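Local coordinates for anaphase-promoting complex subunit cut9 (Schizosaccharomyces pombe, PDB 2XPI), which serves as a TPR-repeat subunit of the anaphase-promoting complex, the E3 ubiquitin ligase that controls progress through mitosis and G1, forming homodimers and binding hcn1, at residues V126-C129 against R135-C138; R290-L295 against L308-D313; Q450-G455 against G482-N487. One frame throughout, in Å; residues are numbered along the deposited sequence.

Interaction 1. Residues V126-C129 against R135-C138; sequences VYCC and RAKC
The guanidinium of Arg-135 lies flat on the ring of Tyr-127, the two planes only 16° apart and their centres separated by 4.5 Å. The stack is displaced toward the phenol end: Arg-135 NH1 comes to 3.5 Å from Tyr-127 CE1, and Tyr-127 OH sits over the middle of the guanidinium. The methylene chain follows the same face, with Arg-135 CD 3.7 Å from the centroid of the Tyr-127 ring as a CH-pi contact. Arg-135 reaches that far because its CG is anti to the backbone N (chi1 -171°) and the chain then runs extended to NE. Closer to the backbones the packing is tight and apolar. Tyr-127 CB meets Ala-136 CB at 3.9 Å, the CA atoms of these two residues are 5.6 Å apart, and Cys-128 SG touches the same methyl at 4.1 Å. Arg-135, partly exposed, forms the looser side, where its NH2 makes a long, weak ion pair with Asp-335 of the second subunit and the side chain lies about 5 Å from a bound gold(I) cyanide ion. Tyr-127 OH is held by Glu-108 of helix 100-114. Both segments belong to TPR 2, whose antiparallel helices 117-129 and 133-142 form the hairpin of the repeat; helix 150-162 packs on Cys-128 and Ala-136.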
# COMPACT_ATOMS: atom_id res chain seq x y z
N VAL A 126 -11.71 3.84 7.56
CA VAL A 126 -11.25 2.46 7.59
C VAL A 126 -10.95 2.02 6.15
O VAL A 126 -9.88 1.46 5.86
CB VAL A 126 -12.28 1.52 8.30
CG1 VAL A 126 -11.82 0.09 8.27
CG2 VAL A 126 -12.54 1.98 9.74
N TYR A 127 -11.88 2.27 5.25
CA TYR A 127 -11.68 1.87 3.86
C TYR A 127 -10.43 2.50 3.27
O TYR A 127 -9.75 1.88 2.47
CB TYR A 127 -12.89 2.24 2.99
CG TYR A 127 -14.16 1.52 3.36
CD1 TYR A 127 -14.12 0.37 4.15
CD2 TYR A 127 -15.39 1.98 2.92
CE1 TYR A 127 -15.29 -0.30 4.50
CE2 TYR A 127 -16.55 1.32 3.25
CZ TYR A 127 -16.50 0.18 4.05
OH TYR A 127 -17.65 -0.49 4.37
N CYS A 128 -10.13 3.75 3.65
CA CYS A 128 -8.94 4.42 3.14
C CYS A 128 -7.67 3.79 3.63
O CYS A 128 -6.66 3.78 2.92
CB CYS A 128 -8.93 5.89 3.54
SG CYS A 128 -9.95 6.91 2.52
N CYS A 129 -7.70 3.30 4.87
CA CYS A 129 -6.54 2.60 5.43
C CYS A 129 -6.29 1.29 4.72
O CYS A 129 -5.20 0.74 4.78
CB CYS A 129 -6.73 2.37 6.93
SG CYS A 129 -6.77 3.91 7.85
N ARG A 135 -14.26 2.64 -2.74
CA ARG A 135 -15.30 2.26 -1.79
C ARG A 135 -15.68 3.36 -0.80
O ARG A 135 -16.87 3.63 -0.60
CB ARG A 135 -14.95 0.97 -1.05
CG ARG A 135 -16.13 0.48 -0.25
CD ARG A 135 -15.81 -0.81 0.45
NE ARG A 135 -17.01 -1.61 0.63
CZ ARG A 135 -17.08 -2.61 1.49
NH1 ARG A 135 -16.02 -2.90 2.22
NH2 ARG A 135 -18.19 -3.33 1.61
N ALA A 136 -14.69 3.97 -0.15
CA ALA A 136 -14.95 5.15 0.69
C ALA A 136 -15.63 6.25 -0.13
O ALA A 136 -16.61 6.85 0.31
CB ALA A 136 -13.66 5.68 1.30
N LYS A 137 -15.10 6.53 -1.32
CA LYS A 137 -15.68 7.58 -2.13
C LYS A 137 -17.16 7.30 -2.29
O LYS A 137 -17.99 8.17 -2.00
CB LYS A 137 -15.00 7.69 -3.51
CG LYS A 137 -15.55 8.81 -4.38
CD LYS A 137 -15.82 8.33 -5.84
CE LYS A 137 -17.20 7.66 -6.01
NZ LYS A 137 -17.21 6.14 -6.05
N CYS A 138 -17.50 6.08 -2.70
CA CYS A 138 -18.90 5.77 -2.94
C CYS A 138 -19.70 5.99 -1.66
O CYS A 138 -20.74 6.63 -1.66
CB CYS A 138 -19.10 4.37 -3.54
SG CYS A 138 -20.80 4.05 -4.32

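Interaction 2. Residues R290-L295 against L308-D313; sequences RAEDYL and LLCKAD
Glu-292 and Lys-311 meet from neighbouring helices, their side chains crossing at about a right angle. The carboxylate meets the ammonium through one oxygen: Lys-311 NZ donates to Glu-292 OE2 in a salt bridge, modelled at 2.4 Å, a length too short to be taken literally at this resolution. The other oxygen, Glu-292 OE1, stands 3.9 Å from Lys-311 NZ, so the pairing is one-sided rather than forked. Glu-292 sends its CG anti to the backbone N (chi1 -165°) and then bends at chi2 (-73°), which brings OE2 up to Lys-311 NZ. Lys-311 leaves its helix alongside the facing segment, runs nearly straight, and turns at its last torsion (chi4 -65°) to bring NZ onto the acid. The bridge joins two successive tetratricopeptide repeats: Glu-292 lies on helix 285-296 of TPR 6, Lys-311 on helix 305-317 of TPR 7. Beside the ion pair the acid's aliphatic part rests on sulfur, with Glu-292 CG 4.0 Å from the buried Cys-310 SG. Glu-292 OE2 has a second hydrogen-bond partner in Ser-296 OG, one turn further along its own helix, while the lysine's side chain packs on Ile-327 of helix 321-334.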
# COMPACT_ATOMS: atom_id res chain seq x y z
N ARG A 290 18.32 33.80 16.46
CA ARG A 290 17.59 33.80 17.72
C ARG A 290 16.59 32.66 17.77
O ARG A 290 16.25 32.16 18.84
CB ARG A 290 16.90 35.13 17.96
CG ARG A 290 16.18 35.69 16.76
CD ARG A 290 15.37 36.90 17.17
NE ARG A 290 15.06 37.75 16.03
CZ ARG A 290 15.94 38.56 15.45
NH1 ARG A 290 17.19 38.63 15.91
NH2 ARG A 290 15.58 39.30 14.42
N ALA A 291 16.13 32.25 16.59
CA ALA A 291 15.26 31.09 16.47
C ALA A 291 16.06 29.87 16.85
O ALA A 291 15.56 28.98 17.53
CB ALA A 291 14.78 30.95 15.05
N GLU A 292 17.30 29.83 16.38
CA GLU A 292 18.20 28.73 16.67
C GLU A 292 18.62 28.77 18.14
O GLU A 292 18.87 27.73 18.76
CB GLU A 292 19.42 28.80 15.74
CG GLU A 292 20.26 27.52 15.69
CD GLU A 292 21.09 27.29 16.96
OE1 GLU A 292 21.70 28.26 17.47
OE2 GLU A 292 21.12 26.14 17.45
N ASP A 293 18.67 29.97 18.72
CA ASP A 293 19.02 30.07 20.12
C ASP A 293 17.85 29.69 21.02
O ASP A 293 17.99 28.90 21.95
CB ASP A 293 19.53 31.47 20.45
CG ASP A 293 20.83 31.44 21.20
OD1 ASP A 293 21.63 30.51 20.94
OD2 ASP A 293 21.06 32.33 22.06
N TYR A 294 16.69 30.27 20.72
CA TYR A 294 15.47 29.94 21.44
C TYR A 294 15.26 28.42 21.50
O TYR A 294 15.00 27.87 22.57
CB TYR A 294 14.28 30.62 20.78
CG TYR A 294 12.97 30.36 21.46
CD1 TYR A 294 12.78 30.69 22.80
CD2 TYR A 294 11.92 29.78 20.77
CE1 TYR A 294 11.56 30.46 23.43
CE2 TYR A 294 10.71 29.55 21.38
CZ TYR A 294 10.53 29.89 22.71
OH TYR A 294 9.31 29.65 23.31
N LEU A 295 15.38 27.75 20.36
CA LEU A 295 15.13 26.31 20.30
C LEU A 295 16.20 25.45 21.00
O LEU A 295 15.90 24.37 21.53
CB LEU A 295 14.95 25.85 18.85
CG LEU A 295 13.54 25.83 18.26
CD1 LEU A 295 12.50 26.41 19.20
CD2 LEU A 295 13.54 26.53 16.93
N LEU A 308 19.68 20.32 14.05
CA LEU A 308 21.07 20.06 13.75
C LEU A 308 21.32 20.38 12.28
O LEU A 308 22.41 20.84 11.89
CB LEU A 308 21.43 18.62 14.11
CG LEU A 308 21.54 18.52 15.65
CD1 LEU A 308 21.99 17.16 16.14
CD2 LEU A 308 22.49 19.58 16.13
N LEU A 309 20.29 20.18 11.47
CA LEU A 309 20.33 20.57 10.08
C LEU A 309 20.34 22.10 9.72
O LEU A 309 20.94 22.41 8.69
CB LEU A 309 19.27 19.81 9.29
CG LEU A 309 19.61 18.48 8.60
CD1 LEU A 309 18.49 18.17 7.64
CD2 LEU A 309 20.91 18.53 7.83
N CYS A 310 19.72 23.04 10.48
CA CYS A 310 19.99 24.49 10.19
C CYS A 310 21.50 24.62 10.31
O CYS A 310 22.14 25.09 9.39
CB CYS A 310 19.27 25.60 11.07
SG CYS A 310 20.43 27.01 11.71
N LYS A 311 22.04 24.15 11.43
CA LYS A 311 23.46 24.30 11.74
C LYS A 311 24.36 23.75 10.65
O LYS A 311 25.27 24.42 10.19
CB LYS A 311 23.83 23.57 13.03
CG LYS A 311 23.18 24.08 14.28
CD LYS A 311 23.32 23.00 15.35
CE LYS A 311 22.48 23.30 16.58
NZ LYS A 311 22.95 24.53 17.25
N ALA A 312 24.12 22.50 10.27
CA ALA A 312 24.98 21.79 9.35
C ALA A 312 25.01 22.52 8.01
O ALA A 312 26.06 22.69 7.40
CB ALA A 312 24.50 20.35 9.18
N ASP A 313 23.83 22.94 7.56
CA ASP A 313 23.70 23.67 6.32
C ASP A 313 24.40 25.00 6.43
O ASP A 313 25.03 25.45 5.47
CB ASP A 313 22.23 23.90 5.99
CG ASP A 313 21.74 23.00 4.87
OD1 ASP A 313 22.37 22.98 3.77
OD2 ASP A 313 20.71 22.31 5.11

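Interaction 3. Residues Q450-G455 against G482-N487; sequences QHMQLG and GVVAFN
Apolar packing carries this contact: the sulfur of Met-452 meets one methyl from each of two consecutive valines. Met-452 SD lies 3.8 Å from Val-483 CG1 and equally 3.8 Å from Val-484 CG2, so the thioether is shared by both branched side chains. The methionine crosses Val-483 obliquely and Val-484 at about a right angle. Its CG is anti to the carbonyl carbon (chi1 -85°) and the next bond is extended, which carries SD straight out across the gap, where the CA atoms of Met-452 and Val-484 are 8.0 Å apart. Val-483 turns CG1 to the sulfur by setting it anti to its own backbone N. No hydrogen bond links the two segments. Backbone bonding within the first one closes its helix: Gly-455, with positive phi, forms a Schellman motif, and its N bonds to Met-452 O at 2.9 Å. The contact joins the first helix of TPR 11, 442-454, to that of TPR 12, 475-487. Met-452 also packs on Ala-460 and Leu-464 of helix 457-470, which runs between the two in sequence, while Val-483 touches Asn-521 of helix 516-528 and an apolar side chain from the chain of another protein.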
# COMPACT_ATOMS: atom_id res chain seq x y z
N GLN A 450 30.95 28.02 -16.09
CA GLN A 450 30.69 27.31 -17.32
C GLN A 450 30.68 28.28 -18.50
O GLN A 450 31.12 27.94 -19.60
CB GLN A 450 29.36 26.56 -17.21
CG GLN A 450 29.28 25.34 -18.07
CD GLN A 450 30.38 24.37 -17.76
OE1 GLN A 450 30.98 23.77 -18.65
NE2 GLN A 450 30.68 24.22 -16.48
N HIS A 451 30.18 29.51 -18.27
CA HIS A 451 30.20 30.53 -19.32
C HIS A 451 31.60 31.10 -19.58
O HIS A 451 31.91 31.55 -20.68
CB HIS A 451 29.19 31.63 -19.05
CG HIS A 451 27.79 31.28 -19.47
ND1 HIS A 451 27.43 31.11 -20.79
CD2 HIS A 451 26.67 31.04 -18.74
CE1 HIS A 451 26.15 30.79 -20.86
NE2 HIS A 451 25.67 30.74 -19.63
N MET A 452 32.46 31.06 -18.57
CA MET A 452 33.88 31.33 -18.79
C MET A 452 34.47 30.37 -19.81
O MET A 452 35.17 30.80 -20.73
CB MET A 452 34.65 31.24 -17.48
CG MET A 452 34.60 32.53 -16.73
SD MET A 452 35.82 32.59 -15.42
CE MET A 452 34.86 31.96 -14.05
N GLN A 453 34.19 29.08 -19.66
CA GLN A 453 34.64 28.06 -20.60
C GLN A 453 34.26 28.40 -22.03
O GLN A 453 35.06 28.21 -22.94
CB GLN A 453 34.00 26.72 -20.25
CG GLN A 453 34.22 26.31 -18.84
CD GLN A 453 35.67 26.06 -18.57
OE1 GLN A 453 36.26 25.15 -19.15
NE2 GLN A 453 36.27 26.87 -17.69
N LEU A 454 33.04 28.87 -22.24
CA LEU A 454 32.57 29.18 -23.57
C LEU A 454 33.19 30.47 -24.10
O LEU A 454 33.10 30.76 -25.30
CB LEU A 454 31.05 29.31 -23.57
CG LEU A 454 30.33 28.00 -23.28
CD1 LEU A 454 28.82 28.18 -23.31
CD2 LEU A 454 30.77 26.95 -24.28
N GLY A 455 33.80 31.24 -23.21
CA GLY A 455 34.30 32.54 -23.58
C GLY A 455 33.32 33.70 -23.46
O GLY A 455 33.61 34.79 -23.95
N GLY A 482 38.35 36.44 -9.97
CA GLY A 482 39.74 36.76 -10.22
C GLY A 482 40.19 36.32 -11.59
O GLY A 482 40.97 37.01 -12.24
N VAL A 483 39.71 35.17 -12.04
CA VAL A 483 39.99 34.70 -13.39
C VAL A 483 39.36 35.61 -14.45
O VAL A 483 39.79 35.65 -15.60
CB VAL A 483 39.49 33.26 -13.58
CG1 VAL A 483 39.58 32.86 -15.04
CG2 VAL A 483 40.32 32.32 -12.73
N VAL A 484 38.35 36.36 -14.03
CA VAL A 484 37.64 37.25 -14.93
C VAL A 484 38.38 38.57 -15.01
O VAL A 484 38.59 39.10 -16.09
CB VAL A 484 36.15 37.42 -14.46
CG1 VAL A 484 35.61 38.80 -14.77
CG2 VAL A 484 35.29 36.35 -15.09
N ALA A 485 38.81 39.09 -13.87
CA ALA A 485 39.59 40.32 -13.88
C ALA A 485 40.89 40.10 -14.64
O ALA A 485 41.37 40.98 -15.30
CB ALA A 485 39.88 40.76 -12.47
N PHE A 486 41.45 38.90 -14.53
CA PHE A 486 42.67 38.55 -15.24
C PHE A 486 42.39 38.42 -16.73
O PHE A 486 43.26 38.70 -17.55
CB PHE A 486 43.25 37.25 -14.66
CG PHE A 486 44.46 36.73 -15.40
CD1 PHE A 486 44.31 35.99 -16.57
CD2 PHE A 486 45.73 36.95 -14.92
CE1 PHE A 486 45.42 35.50 -17.26
CE2 PHE A 486 46.85 36.46 -15.61
CZ PHE A 486 46.68 35.73 -16.77
N ASN A 487 41.19 38.00 -17.10
CA ASN A 487 40.84 37.85 -18.50
C ASN A 487 40.56 39.17 -19.20
O ASN A 487 40.94 39.36 -20.35
CB ASN A 487 39.71 36.84 -18.69
CG ASN A 487 40.21 35.43 -18.65
OD1 ASN A 487 41.30 35.14 -19.14
ND2 ASN A 487 39.44 34.53 -18.05

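The three contacts come one after another along the chain and mark successive stages of the TPR superhelix. Interaction 1 stays inside TPR 2, interaction 2 bridges TPR 6 and TPR 7, and interaction 3 bridges TPR 11 and TPR 12, so they share no helix. Centre to centre, interactions 1 and 2 are 41 Å apart, 2 and 3 are 37 Å apart, and 1 and 3, on opposite sides of the chain's centre, are 61 Å apart; none touches another. The first two fall within TPR 1-7, which mediate homodimerization, and the third within TPR 10-13, part of the region that binds hcn1. One continuous array of helix pairs thus serves both tasks.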